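Local structure of EmGH1 (Erythrobacter marinus, 5Z87) at residues A[130-134]-A[144-148]; A[147-153]-A[622-627]; A[157-161]-A[408-412]; A[164-168]-A[399-405]; A[447-451]-A[602-606]. The protein probably hydrolyses beta-glucosides as a family 3 glycoside hydrolase, releasing sugar from the ends of its substrates. One frame throughout, in Å; residues are numbered along the deposited sequence.

Contact 1 of 5, residues A[130-134]-A[144-148]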
# COMPACT_ATOMS: atom_id res chain seq x y z
N GLU A 130 -30.07 -8.41 -2.05
CA GLU A 130 -28.73 -8.76 -1.58
C GLU A 130 -28.77 -10.15 -0.97
O GLU A 130 -29.68 -10.46 -0.19
CB GLU A 130 -28.20 -7.76 -0.55
CG GLU A 130 -28.21 -6.33 -1.01
CD GLU A 130 -27.07 -5.99 -1.95
OE1 GLU A 130 -27.01 -4.83 -2.41
OE2 GLU A 130 -26.23 -6.88 -2.23
N CYS A 131 -27.79 -10.98 -1.31
CA CYS A 131 -27.70 -12.37 -0.87
C CYS A 131 -26.29 -12.71 -0.41
O CYS A 131 -25.75 -13.75 -0.76
CB CYS A 131 -28.10 -13.32 -1.99
SG CYS A 131 -29.86 -13.22 -2.44
N LEU A 132 -25.67 -11.83 0.38
CA LEU A 132 -24.26 -12.01 0.76
C LEU A 132 -24.05 -13.30 1.54
O LEU A 132 -23.14 -14.08 1.25
CB LEU A 132 -23.78 -10.81 1.58
CG LEU A 132 -22.32 -10.80 2.03
CD1 LEU A 132 -21.35 -10.83 0.85
CD2 LEU A 132 -22.06 -9.58 2.88
N HIS A 133 -24.89 -13.53 2.55
CA HIS A 133 -24.78 -14.70 3.43
C HIS A 133 -26.19 -15.15 3.78
O HIS A 133 -26.53 -15.37 4.95
CB HIS A 133 -23.95 -14.37 4.67
CG HIS A 133 -24.53 -13.27 5.50
ND1 HIS A 133 -25.41 -13.51 6.53
CD2 HIS A 133 -24.40 -11.93 5.41
CE1 HIS A 133 -25.78 -12.35 7.07
NE2 HIS A 133 -25.19 -11.38 6.40
N GLY A 134 -27.02 -15.30 2.75
CA GLY A 134 -28.45 -15.40 2.88
C GLY A 134 -29.14 -14.16 2.34
O GLY A 134 -28.53 -13.12 2.09
N PRO A 144 -23.69 -17.92 8.26
CA PRO A 144 -22.49 -17.20 8.70
C PRO A 144 -22.02 -16.25 7.61
O PRO A 144 -22.23 -16.49 6.42
CB PRO A 144 -21.47 -18.32 8.96
CG PRO A 144 -22.29 -19.55 9.18
CD PRO A 144 -23.50 -19.38 8.29
N GLN A 145 -21.41 -15.15 8.03
CA GLN A 145 -20.89 -14.16 7.09
C GLN A 145 -19.91 -14.82 6.11
O GLN A 145 -19.41 -15.92 6.34
CB GLN A 145 -20.24 -13.02 7.87
CG GLN A 145 -19.74 -11.84 7.03
CD GLN A 145 -20.83 -11.22 6.16
OE1 GLN A 145 -21.30 -11.83 5.19
NE2 GLN A 145 -21.21 -10.00 6.49
N ALA A 146 -19.67 -14.13 5.00
CA ALA A 146 -18.89 -14.74 3.91
C ALA A 146 -17.48 -15.14 4.37
O ALA A 146 -17.01 -16.25 4.10
CB ALA A 146 -18.85 -13.77 2.72
N MET A 147 -16.78 -14.25 5.09
CA MET A 147 -15.44 -14.61 5.57
C MET A 147 -15.48 -15.76 6.56
O MET A 147 -14.60 -16.63 6.55
CB MET A 147 -14.75 -13.40 6.20
CG MET A 147 -13.27 -13.69 6.55
SD MET A 147 -12.33 -12.16 6.63
CE MET A 147 -11.87 -11.90 4.92
N ALA A 148 -16.49 -15.80 7.44
CA ALA A 148 -16.66 -16.95 8.32
C ALA A 148 -16.79 -18.23 7.52
O ALA A 148 -16.09 -19.22 7.77
CB ALA A 148 -17.89 -16.76 9.21

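Contact 2 of 5, residues A[147-153]-A[622-627]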
# COMPACT_ATOMS: atom_id res chain seq x y z
N MET A 147 -16.78 -14.25 5.09
CA MET A 147 -15.44 -14.61 5.57
C MET A 147 -15.48 -15.76 6.56
O MET A 147 -14.60 -16.63 6.55
CB MET A 147 -14.75 -13.40 6.20
CG MET A 147 -13.27 -13.69 6.55
SD MET A 147 -12.33 -12.16 6.63
CE MET A 147 -11.87 -11.90 4.92
N ALA A 148 -16.49 -15.80 7.44
CA ALA A 148 -16.66 -16.95 8.32
C ALA A 148 -16.79 -18.23 7.52
O ALA A 148 -16.09 -19.22 7.77
CB ALA A 148 -17.89 -16.76 9.21
N MET A 149 -17.67 -18.23 6.52
CA MET A 149 -17.88 -19.44 5.74
C MET A 149 -16.63 -19.84 4.97
O MET A 149 -16.42 -21.03 4.70
CB MET A 149 -19.05 -19.25 4.78
CG MET A 149 -20.41 -19.14 5.47
SD MET A 149 -21.74 -19.41 4.27
CE MET A 149 -21.88 -17.80 3.52
N ALA A 150 -15.79 -18.86 4.61
CA ALA A 150 -14.53 -19.19 3.95
C ALA A 150 -13.62 -20.01 4.86
O ALA A 150 -12.75 -20.75 4.36
CB ALA A 150 -13.81 -17.92 3.50
N CYS A 151 -13.77 -19.88 6.19
CA CYS A 151 -12.92 -20.64 7.10
C CYS A 151 -13.24 -22.11 7.07
O CYS A 151 -12.42 -22.92 7.52
CB CYS A 151 -13.06 -20.16 8.54
SG CYS A 151 -12.75 -18.45 8.86
N ALA A 152 -14.42 -22.48 6.56
CA ALA A 152 -14.86 -23.86 6.61
C ALA A 152 -14.12 -24.73 5.60
O ALA A 152 -13.99 -25.95 5.82
CB ALA A 152 -16.37 -23.94 6.36
N PHE A 153 -13.63 -24.14 4.51
CA PHE A 153 -13.03 -24.92 3.41
C PHE A 153 -13.94 -26.08 3.00
O PHE A 153 -13.49 -27.21 2.77
CB PHE A 153 -11.62 -25.39 3.78
CG PHE A 153 -10.60 -24.28 3.76
CD1 PHE A 153 -10.57 -23.34 4.80
CD2 PHE A 153 -9.72 -24.13 2.69
CE1 PHE A 153 -9.65 -22.27 4.79
CE2 PHE A 153 -8.80 -23.07 2.66
CZ PHE A 153 -8.77 -22.14 3.72
N SER A 622 -12.70 -27.25 13.19
CA SER A 622 -11.99 -27.60 11.97
C SER A 622 -11.89 -26.43 11.00
O SER A 622 -11.51 -26.65 9.84
CB SER A 622 -12.68 -28.78 11.28
OG SER A 622 -13.89 -28.35 10.67
N GLY A 623 -12.25 -25.22 11.41
CA GLY A 623 -12.05 -24.06 10.57
C GLY A 623 -10.57 -23.74 10.39
O GLY A 623 -9.74 -24.04 11.25
N LYS A 624 -10.26 -23.12 9.25
CA LYS A 624 -8.91 -22.65 8.94
C LYS A 624 -8.99 -21.19 8.51
O LYS A 624 -9.97 -20.76 7.91
CB LYS A 624 -8.27 -23.48 7.81
CG LYS A 624 -8.17 -24.97 8.09
CD LYS A 624 -7.04 -25.25 9.07
CE LYS A 624 -6.56 -26.68 8.97
NZ LYS A 624 -5.42 -26.94 9.89
N LEU A 625 -7.95 -20.42 8.83
CA LEU A 625 -7.95 -19.00 8.47
C LEU A 625 -7.86 -18.83 6.95
O LEU A 625 -7.01 -19.47 6.31
CB LEU A 625 -6.79 -18.28 9.16
CG LEU A 625 -7.08 -17.98 10.63
CD1 LEU A 625 -5.84 -17.41 11.30
CD2 LEU A 625 -8.27 -17.03 10.77
N PRO A 626 -8.73 -18.03 6.34
CA PRO A 626 -8.61 -17.75 4.90
C PRO A 626 -7.85 -16.47 4.59
O PRO A 626 -7.80 -16.06 3.42
CB PRO A 626 -10.08 -17.62 4.48
CG PRO A 626 -10.71 -16.92 5.70
CD PRO A 626 -9.97 -17.47 6.91
N VAL A 627 -7.30 -15.83 5.62
CA VAL A 627 -6.42 -14.67 5.50
C VAL A 627 -5.21 -14.92 6.38
O VAL A 627 -5.21 -15.79 7.26
CB VAL A 627 -7.12 -13.37 5.94
CG1 VAL A 627 -8.17 -12.94 4.94
CG2 VAL A 627 -7.72 -13.55 7.35

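Contact 3 of 5, residues A[157-161]-A[408-412]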
# COMPACT_ATOMS: atom_id res chain seq x y z
N MET A 157 -20.60 -27.42 0.95
CA MET A 157 -21.64 -26.84 1.79
C MET A 157 -21.96 -25.41 1.40
O MET A 157 -23.10 -24.96 1.60
CB MET A 157 -21.23 -26.93 3.26
CG MET A 157 -21.24 -28.35 3.81
SD MET A 157 -20.74 -28.40 5.54
CE MET A 157 -21.92 -27.28 6.30
N VAL A 158 -20.98 -24.68 0.85
CA VAL A 158 -21.24 -23.34 0.33
C VAL A 158 -22.32 -23.39 -0.75
O VAL A 158 -23.25 -22.57 -0.75
CB VAL A 158 -19.94 -22.71 -0.21
CG1 VAL A 158 -20.24 -21.42 -0.95
CG2 VAL A 158 -18.95 -22.46 0.92
N ARG A 159 -22.20 -24.34 -1.68
CA ARG A 159 -23.19 -24.49 -2.74
C ARG A 159 -24.59 -24.72 -2.17
O ARG A 159 -25.57 -24.12 -2.63
CB ARG A 159 -22.78 -25.64 -3.67
CG ARG A 159 -23.64 -25.73 -4.92
CD ARG A 159 -23.66 -27.14 -5.51
NE ARG A 159 -24.26 -28.12 -4.59
CZ ARG A 159 -25.56 -28.21 -4.30
NH1 ARG A 159 -26.45 -27.38 -4.85
NH2 ARG A 159 -25.98 -29.14 -3.45
N GLN A 160 -24.69 -25.57 -1.14
CA GLN A 160 -25.97 -25.82 -0.48
C GLN A 160 -26.51 -24.56 0.19
O GLN A 160 -27.72 -24.28 0.14
CB GLN A 160 -25.82 -26.91 0.58
CG GLN A 160 -25.50 -28.28 0.05
CD GLN A 160 -25.09 -29.23 1.16
OE1 GLN A 160 -24.16 -30.00 1.02
NE2 GLN A 160 -25.78 -29.15 2.29
N VAL A 161 -25.63 -23.79 0.84
CA VAL A 161 -26.09 -22.58 1.53
C VAL A 161 -26.73 -21.62 0.54
O VAL A 161 -27.77 -21.00 0.83
CB VAL A 161 -24.93 -21.92 2.28
CG1 VAL A 161 -25.19 -20.41 2.44
CG2 VAL A 161 -24.76 -22.58 3.63
N LEU A 408 -28.85 -26.25 8.36
CA LEU A 408 -27.70 -25.97 7.51
C LEU A 408 -26.89 -24.80 8.07
O LEU A 408 -25.66 -24.88 8.15
CB LEU A 408 -28.16 -25.68 6.08
CG LEU A 408 -27.06 -25.34 5.08
CD1 LEU A 408 -26.02 -26.45 5.02
CD2 LEU A 408 -27.65 -25.09 3.70
N ALA A 409 -27.56 -23.74 8.52
CA ALA A 409 -26.85 -22.61 9.10
C ALA A 409 -26.07 -23.01 10.36
O ALA A 409 -24.97 -22.51 10.61
CB ALA A 409 -27.83 -21.49 9.43
N ARG A 410 -26.64 -23.91 11.16
CA ARG A 410 -25.91 -24.44 12.31
C ARG A 410 -24.70 -25.26 11.88
O ARG A 410 -23.58 -25.05 12.37
CB ARG A 410 -26.86 -25.28 13.17
CG ARG A 410 -26.18 -26.22 14.12
CD ARG A 410 -26.17 -25.63 15.50
NE ARG A 410 -27.01 -26.37 16.44
CZ ARG A 410 -26.53 -27.04 17.48
NH1 ARG A 410 -25.21 -27.06 17.71
NH2 ARG A 410 -27.36 -27.69 18.30
N ARG A 411 -24.90 -26.19 10.93
CA ARG A 411 -23.80 -27.04 10.50
C ARG A 411 -22.68 -26.24 9.84
O ARG A 411 -21.50 -26.58 9.98
CB ARG A 411 -24.31 -28.13 9.55
CG ARG A 411 -24.82 -29.38 10.25
CD ARG A 411 -24.74 -30.62 9.35
NE ARG A 411 -25.22 -30.35 7.99
CZ ARG A 411 -24.56 -30.66 6.87
NH1 ARG A 411 -23.37 -31.26 6.94
NH2 ARG A 411 -25.08 -30.37 5.68
N MET A 412 -23.02 -25.17 9.12
CA MET A 412 -21.98 -24.36 8.48
C MET A 412 -21.10 -23.70 9.54
O MET A 412 -19.87 -23.75 9.45
CB MET A 412 -22.61 -23.32 7.56
CG MET A 412 -21.60 -22.59 6.68
SD MET A 412 -20.57 -23.68 5.65
CE MET A 412 -21.18 -23.37 4.02

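Contact 4 of 5, residues A[164-168]-A[399-405]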
# COMPACT_ATOMS: atom_id res chain seq x y z
N ALA A 164 -30.11 -22.84 -0.84
CA ALA A 164 -31.17 -22.47 0.09
C ALA A 164 -31.49 -20.99 -0.02
O ALA A 164 -32.67 -20.59 0.01
CB ALA A 164 -30.79 -22.82 1.53
N THR A 165 -30.46 -20.15 -0.15
CA THR A 165 -30.67 -18.72 -0.27
C THR A 165 -31.43 -18.37 -1.54
O THR A 165 -32.30 -17.48 -1.53
CB THR A 165 -29.32 -17.98 -0.24
OG1 THR A 165 -28.65 -18.24 1.00
CG2 THR A 165 -29.54 -16.49 -0.41
N ALA A 166 -31.11 -19.03 -2.65
CA ALA A 166 -31.80 -18.75 -3.90
C ALA A 166 -33.29 -19.11 -3.81
O ALA A 166 -34.15 -18.34 -4.26
CB ALA A 166 -31.13 -19.50 -5.05
N LYS A 167 -33.60 -20.26 -3.21
CA LYS A 167 -34.99 -20.66 -2.99
C LYS A 167 -35.76 -19.58 -2.27
O LYS A 167 -36.86 -19.19 -2.68
CB LYS A 167 -35.06 -21.96 -2.18
CG LYS A 167 -34.77 -23.22 -2.94
CD LYS A 167 -34.78 -24.41 -1.98
CE LYS A 167 -34.32 -25.67 -2.68
NZ LYS A 167 -34.11 -26.79 -1.72
N GLU A 168 -35.20 -19.08 -1.16
CA GLU A 168 -35.88 -18.07 -0.37
C GLU A 168 -36.06 -16.79 -1.17
O GLU A 168 -37.09 -16.12 -1.06
CB GLU A 168 -35.11 -17.82 0.94
CG GLU A 168 -34.95 -19.06 1.83
CD GLU A 168 -34.56 -18.76 3.28
OE1 GLU A 168 -34.55 -17.57 3.71
OE2 GLU A 168 -34.25 -19.73 4.01
N LEU A 399 -40.34 -21.81 3.15
CA LEU A 399 -38.88 -21.88 3.03
C LEU A 399 -38.17 -21.03 4.07
O LEU A 399 -37.14 -21.44 4.61
CB LEU A 399 -38.45 -21.42 1.64
CG LEU A 399 -38.83 -22.30 0.47
CD1 LEU A 399 -38.40 -21.64 -0.82
CD2 LEU A 399 -38.21 -23.68 0.61
N ALA A 400 -38.70 -19.84 4.35
CA ALA A 400 -38.03 -18.88 5.21
C ALA A 400 -37.70 -19.48 6.57
O ALA A 400 -38.60 -19.84 7.34
CB ALA A 400 -38.89 -17.64 5.37
N ARG A 401 -36.40 -19.57 6.87
CA ARG A 401 -35.90 -20.05 8.16
C ARG A 401 -36.50 -21.41 8.50
O ARG A 401 -36.78 -21.72 9.65
CB ARG A 401 -36.16 -19.04 9.27
CG ARG A 401 -35.33 -17.77 9.11
CD ARG A 401 -35.35 -16.95 10.39
NE ARG A 401 -34.64 -17.64 11.46
CZ ARG A 401 -35.01 -17.65 12.73
NH1 ARG A 401 -36.12 -17.02 13.11
NH2 ARG A 401 -34.28 -18.31 13.62
N SER A 402 -36.68 -22.22 7.46
CA SER A 402 -37.19 -23.57 7.63
C SER A 402 -36.24 -24.38 8.51
O SER A 402 -35.08 -24.01 8.73
CB SER A 402 -37.34 -24.25 6.28
OG SER A 402 -36.06 -24.58 5.76
N THR A 403 -36.74 -25.50 9.02
CA THR A 403 -35.91 -26.31 9.91
C THR A 403 -34.68 -26.83 9.19
O THR A 403 -33.57 -26.83 9.75
CB THR A 403 -36.75 -27.44 10.51
OG1 THR A 403 -37.62 -26.90 11.51
CG2 THR A 403 -35.86 -28.51 11.15
N GLU A 404 -34.83 -27.21 7.93
CA GLU A 404 -33.67 -27.65 7.15
C GLU A 404 -32.68 -26.50 6.92
O GLU A 404 -31.46 -26.71 6.98
CB GLU A 404 -34.14 -28.24 5.83
CG GLU A 404 -33.08 -28.33 4.76
CD GLU A 404 -33.63 -28.88 3.45
OE1 GLU A 404 -34.59 -29.68 3.49
OE2 GLU A 404 -33.10 -28.50 2.38
N HIS A 405 -33.18 -25.28 6.69
CA HIS A 405 -32.28 -24.17 6.43
C HIS A 405 -31.60 -23.69 7.71
O HIS A 405 -30.42 -23.33 7.69
CB HIS A 405 -33.02 -23.03 5.73
CG HIS A 405 -33.36 -23.31 4.29
ND1 HIS A 405 -33.93 -22.38 3.45
CD2 HIS A 405 -33.19 -24.43 3.54
CE1 HIS A 405 -34.11 -22.91 2.25
NE2 HIS A 405 -33.66 -24.15 2.28
O HOH W 1 -32.56 -26.05 0.35

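Contact 5 of 5, residues A[447-451]-A[602-606]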
# COMPACT_ATOMS: atom_id res chain seq x y z
N VAL A 447 -26.79 -10.80 19.27
CA VAL A 447 -26.56 -11.57 18.05
C VAL A 447 -25.75 -10.70 17.08
O VAL A 447 -26.01 -9.50 16.94
CB VAL A 447 -27.89 -12.01 17.43
CG1 VAL A 447 -27.66 -12.80 16.16
CG2 VAL A 447 -28.71 -12.83 18.42
N HIS A 448 -24.77 -11.29 16.41
CA HIS A 448 -24.00 -10.54 15.42
C HIS A 448 -23.94 -11.33 14.13
O HIS A 448 -23.40 -12.44 14.08
CB HIS A 448 -22.61 -10.20 15.95
CG HIS A 448 -22.67 -9.17 17.03
ND1 HIS A 448 -22.78 -7.82 16.76
CD2 HIS A 448 -22.75 -9.29 18.38
CE1 HIS A 448 -22.86 -7.15 17.90
NE2 HIS A 448 -22.84 -8.02 18.90
N LEU A 449 -24.54 -10.75 13.09
CA LEU A 449 -24.66 -11.41 11.80
C LEU A 449 -23.84 -10.75 10.71
O LEU A 449 -23.57 -11.39 9.69
CB LEU A 449 -26.14 -11.45 11.38
CG LEU A 449 -27.05 -12.17 12.37
CD1 LEU A 449 -28.50 -11.89 11.99
CD2 LEU A 449 -26.76 -13.66 12.40
N GLY A 450 -23.41 -9.51 10.90
CA GLY A 450 -22.56 -8.85 9.93
C GLY A 450 -23.34 -7.94 9.01
O GLY A 450 -24.57 -7.89 9.02
N GLY A 451 -22.57 -7.22 8.19
CA GLY A 451 -23.18 -6.37 7.18
C GLY A 451 -24.09 -7.15 6.26
O GLY A 451 -23.99 -8.37 6.11
N TYR A 602 -18.41 -13.88 12.12
CA TYR A 602 -19.83 -13.74 12.43
C TYR A 602 -20.45 -15.09 12.12
O TYR A 602 -20.49 -15.48 10.95
CB TYR A 602 -20.50 -12.63 11.62
CG TYR A 602 -20.11 -11.23 12.04
CD1 TYR A 602 -20.00 -10.89 13.39
CD2 TYR A 602 -19.82 -10.25 11.10
CE1 TYR A 602 -19.65 -9.61 13.78
CE2 TYR A 602 -19.49 -8.97 11.48
CZ TYR A 602 -19.39 -8.65 12.82
OH TYR A 602 -19.04 -7.38 13.22
N PRO A 603 -20.88 -15.85 13.13
CA PRO A 603 -21.19 -17.27 12.90
C PRO A 603 -22.64 -17.54 12.50
O PRO A 603 -23.08 -18.70 12.52
CB PRO A 603 -20.83 -17.91 14.25
CG PRO A 603 -21.10 -16.83 15.23
CD PRO A 603 -20.82 -15.52 14.57
N GLY A 604 -23.38 -16.52 12.10
CA GLY A 604 -24.71 -16.77 11.59
C GLY A 604 -25.73 -16.93 12.70
O GLY A 604 -25.45 -16.75 13.88
N GLU A 605 -26.97 -17.27 12.31
CA GLU A 605 -28.07 -17.17 13.26
C GLU A 605 -28.13 -18.35 14.22
O GLU A 605 -28.71 -18.22 15.30
CB GLU A 605 -29.39 -17.00 12.51
CG GLU A 605 -29.77 -18.16 11.63
CD GLU A 605 -31.25 -18.17 11.30
OE1 GLU A 605 -31.71 -17.28 10.54
OE2 GLU A 605 -31.96 -19.06 11.82
N GLN A 606 -27.52 -19.47 13.87
CA GLN A 606 -27.37 -20.60 14.78
C GLN A 606 -26.00 -20.62 15.46
O GLN A 606 -25.61 -21.64 16.04
CB GLN A 606 -27.61 -21.91 14.02
CG GLN A 606 -29.04 -22.07 13.50
CD GLN A 606 -30.10 -21.88 14.59
OE1 GLN A 606 -30.07 -22.55 15.62
NE2 GLN A 606 -31.04 -20.95 14.36

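Contact 1 of 5, residues A[130-134]-A[144-148]
In the barrel-type N-terminal domain of this family 3 glycoside hydrolase, the loop leaving strand 126-129 carries Leu132 and His133 against Gln145, which sits at the N-cap of helix 146-150. The backbones come closest between His133 and Gln145, their CA atoms 5.4 Å apart. No hydrogen bond crosses here, and the meeting turns on the Gln145 amide. Its CG lies anti to the backbone N (chi1 -175°) and the chain bends at the next bond, bringing OE1 back over its own backbone to accept from Ala146 N at 2.8 Å, in the carbonyl plane and on a lone pair. The same OE1 rests against carbon: His133 CD2 lies 3.1 Å from Gln145 OE1, and Leu132 CD2 3.3 Å from it. Imidazole and amide planes stand nearly perpendicular, 81° apart. His133 CB packs on Pro144 O at 3.2 Å, while Leu132 CD1 touches Ala146 CB at 4.3 Å. His133 NE2 and Gln145 NE2 both bond to Gly451 O, and Gln145 NE2 also reaches Glu194, which fixes the turn of both flat groups. The buried contact therefore bridges the loop after strand 126-129 and the start of helix 146-150, whose Met147 and Ala148 pack in turn on Phe601 of strand 596-601 in the C-terminal domain.

Contact 2 of 5, residues A[147-153]-A[622-627]
Lys624 N donates to Cys151 O at 2.8 Å, close to straight at 170° and on a lone pair in the carbonyl plane, and ties the end region of helix 146-150 to the irregular segment 622-627. Two CA-H...O contacts flank this bond: Gly623 CA approaches Cys151 O at 3.3 Å, and Cys151 CA approaches Lys624 O at 3.1 Å. Pro626 fills the middle. Its CB and CG lie against Ala150 CB, and its CD meets Cys151 SG at 3.5 Å. With CG anti to the backbone N (chi1 -173°) and a bend at chi3, Met147 brings its methyl onto Val627: Met147 CE is 3.8 Å from Val627 CG1, the two side chains crossing at about a right angle. At the far end Phe153, where the backbone leaves helical angles with a positive phi of 49°, turns its ring back so that its CE1 touches Lys624 CB at 3.5 Å. Lys624 O sits near the plane of that ring, at its edge. Beyond CB, the Lys624 chain bends away and its NZ makes a salt bridge with Asp705, while Phe153 meets Phe728 edge-to-face; both partners belong to the fibronectin-like part of the chain. The packing thus forms a domain junction in this three-part family 3 architecture, where a short helix of the barrel-type domain, a C-terminal-domain loop and the fibronectin type III-like sandwich come together.

Contact 3 of 5, residues A[157-161]-A[408-412]
Met412 and Met157 make the tight half of this helix pair, each driving its methyl into the other helix. Met412 CE lies 3.4 Å from both Met157 C and Val158 N, pressed into the backbone of that turn, and touches Val161 CG2 at 3.7 Å. The Met412 chain reaches there with CG anti to the backbone N (chi1 -170°) and two bends beyond. In return Met157 CE comes within 3.6 Å of Met412 CA. Leu408 closes the other end, its CD2 3.7 Å from Val161 CA and 3.8 Å from Val161 CG2. An alanine at Leu408 is likely to leave a gap beside Val161 and to free the Gln160 amide, which Leu408 CD1 now touches, to shift. The solvent side is looser. Gln160 NE2 stands at the edge of the Arg411 guanidinium, 3.7 Å from its NH2 and without a hydrogen bond, while Met157 CE lies over one face of that group, offset toward the rim. Deeper in, Val161 and Met412 both pack on Met149. The segments run nearly antiparallel, 150° between their directions and 10.7 Å between axes: antiparallel packing that joins helix 155-171 of the barrel-type domain to helix 403-416, which leads into strand 418-422 of the C-terminal domain's sheet.

Contact 4 of 5, residues A[164-168]-A[399-405]
Glu168 OE2 is gripped from two sources: His405 ND1 donates to it at 2.7 Å, nearly straight at 167°, and Thr141 OG1 of a nearby loop bonds to it too. Glu168 CG stands anti to the carbonyl carbon (chi1 -59°), and the extended chain beyond it sends the carboxylate to the histidine. The histidine uses the anti lone pair of OE2, and carboxylate and imidazole lie almost coplanar, 13° apart. Such a neighbour would probably polarise the ring. The Ala164 methyl covers one ring face in a CH-pi contact, with Ala164 CB 3.4 Å from the centroid of the His405 ring, so the imidazole is fixed both in plane and from above. All this occurs where helix 403-416 begins: a type II turn from Leu399 to Ser402 links it to helix 393-399, and Ser402, its N-cap, accepts from His405 N through OG at 3.1 Å. The residue that starts the turn packs as well, Leu399 CD1 lying 3.6 Å from Lys167 CB. At the other ring nitrogen, NE2, one water joins three groups. It accepts from Lys167 NZ at 2.7 Å, donates to Glu404 OE2 at 3.2 Å, and bonds to His405 NE2 at 2.9 Å. Through it the extended lysine is linked to an acid that its NZ does not reach directly.

Contact 5 of 5, residues A[447-451]-A[602-606]
Tyr602 lays its ring against the backbone of residues 448-450. Gly450 N lies over one face, 3.6 Å above the plane and toward the rim, and Gly450 CA comes to 3.3 Å from Tyr602 CD2. A side chain on that glycine would run into the ring, and its positive phi of 98° also disfavours other residues. The amide of Gly450 is not spent on the ring; it bonds to Glu536. His448 CB comes in obliquely on the same ring, 3.7 Å from Tyr602 CE1, while the His448 imidazole leads away to Glu536 and Ser446. With CG anti to the carbonyl carbon (chi1 -72°), the tyrosine ring is carried over to the other loop; a serine in its place would probably uncover Gly450 and His448 and let the loop 447-451 shift. Pro603 follows with a light touch, its CD 4.0 Å from His448 O. Both loops leave the C-terminal ends of strands, 436-440 and 596-601, that run parallel in the sheet of the C-terminal domain, the usual place for loops to converge in an alpha/beta fold. At Gly604 the packing is by backbone: Leu449 CD2 presses on Gly604 C at 3.4 Å and on the next amide, Glu605 N, at 3.6 Å. The Glu605 carboxylate turns away, OE1 to Gln142 N. Gln606, at the N-cap of helix 607-615, adds a weak bond from its NE2 to Glu605 OE2, 3.3 Å long.

In the fold
Segment 130-134 of contact 1 begins with Glu130, a pocket residue that hydrogen-bonds the bound dithiothreitol, probably from the crystallisation liquor. Contact 5 is centred about 9 Å from contact 1 and joined to it across the domain boundary, with a probable hydrogen bond from Gln145 N to Tyr602 O (3.1 Å). Contacts 1 and 2 share Met147 and Ala148 of helix 146-150. Contacts 3 and 4, centres about 11 Å apart, are successive meetings of helices 155-171 and 403-416. Met149 CG, 3.8 Å from Met412 CG, ties contact 2 to contact 3, and the salt bridge from Arg401 NH2 to Glu605 OE2 (3.0 Å) joins contact 4 to contact 5.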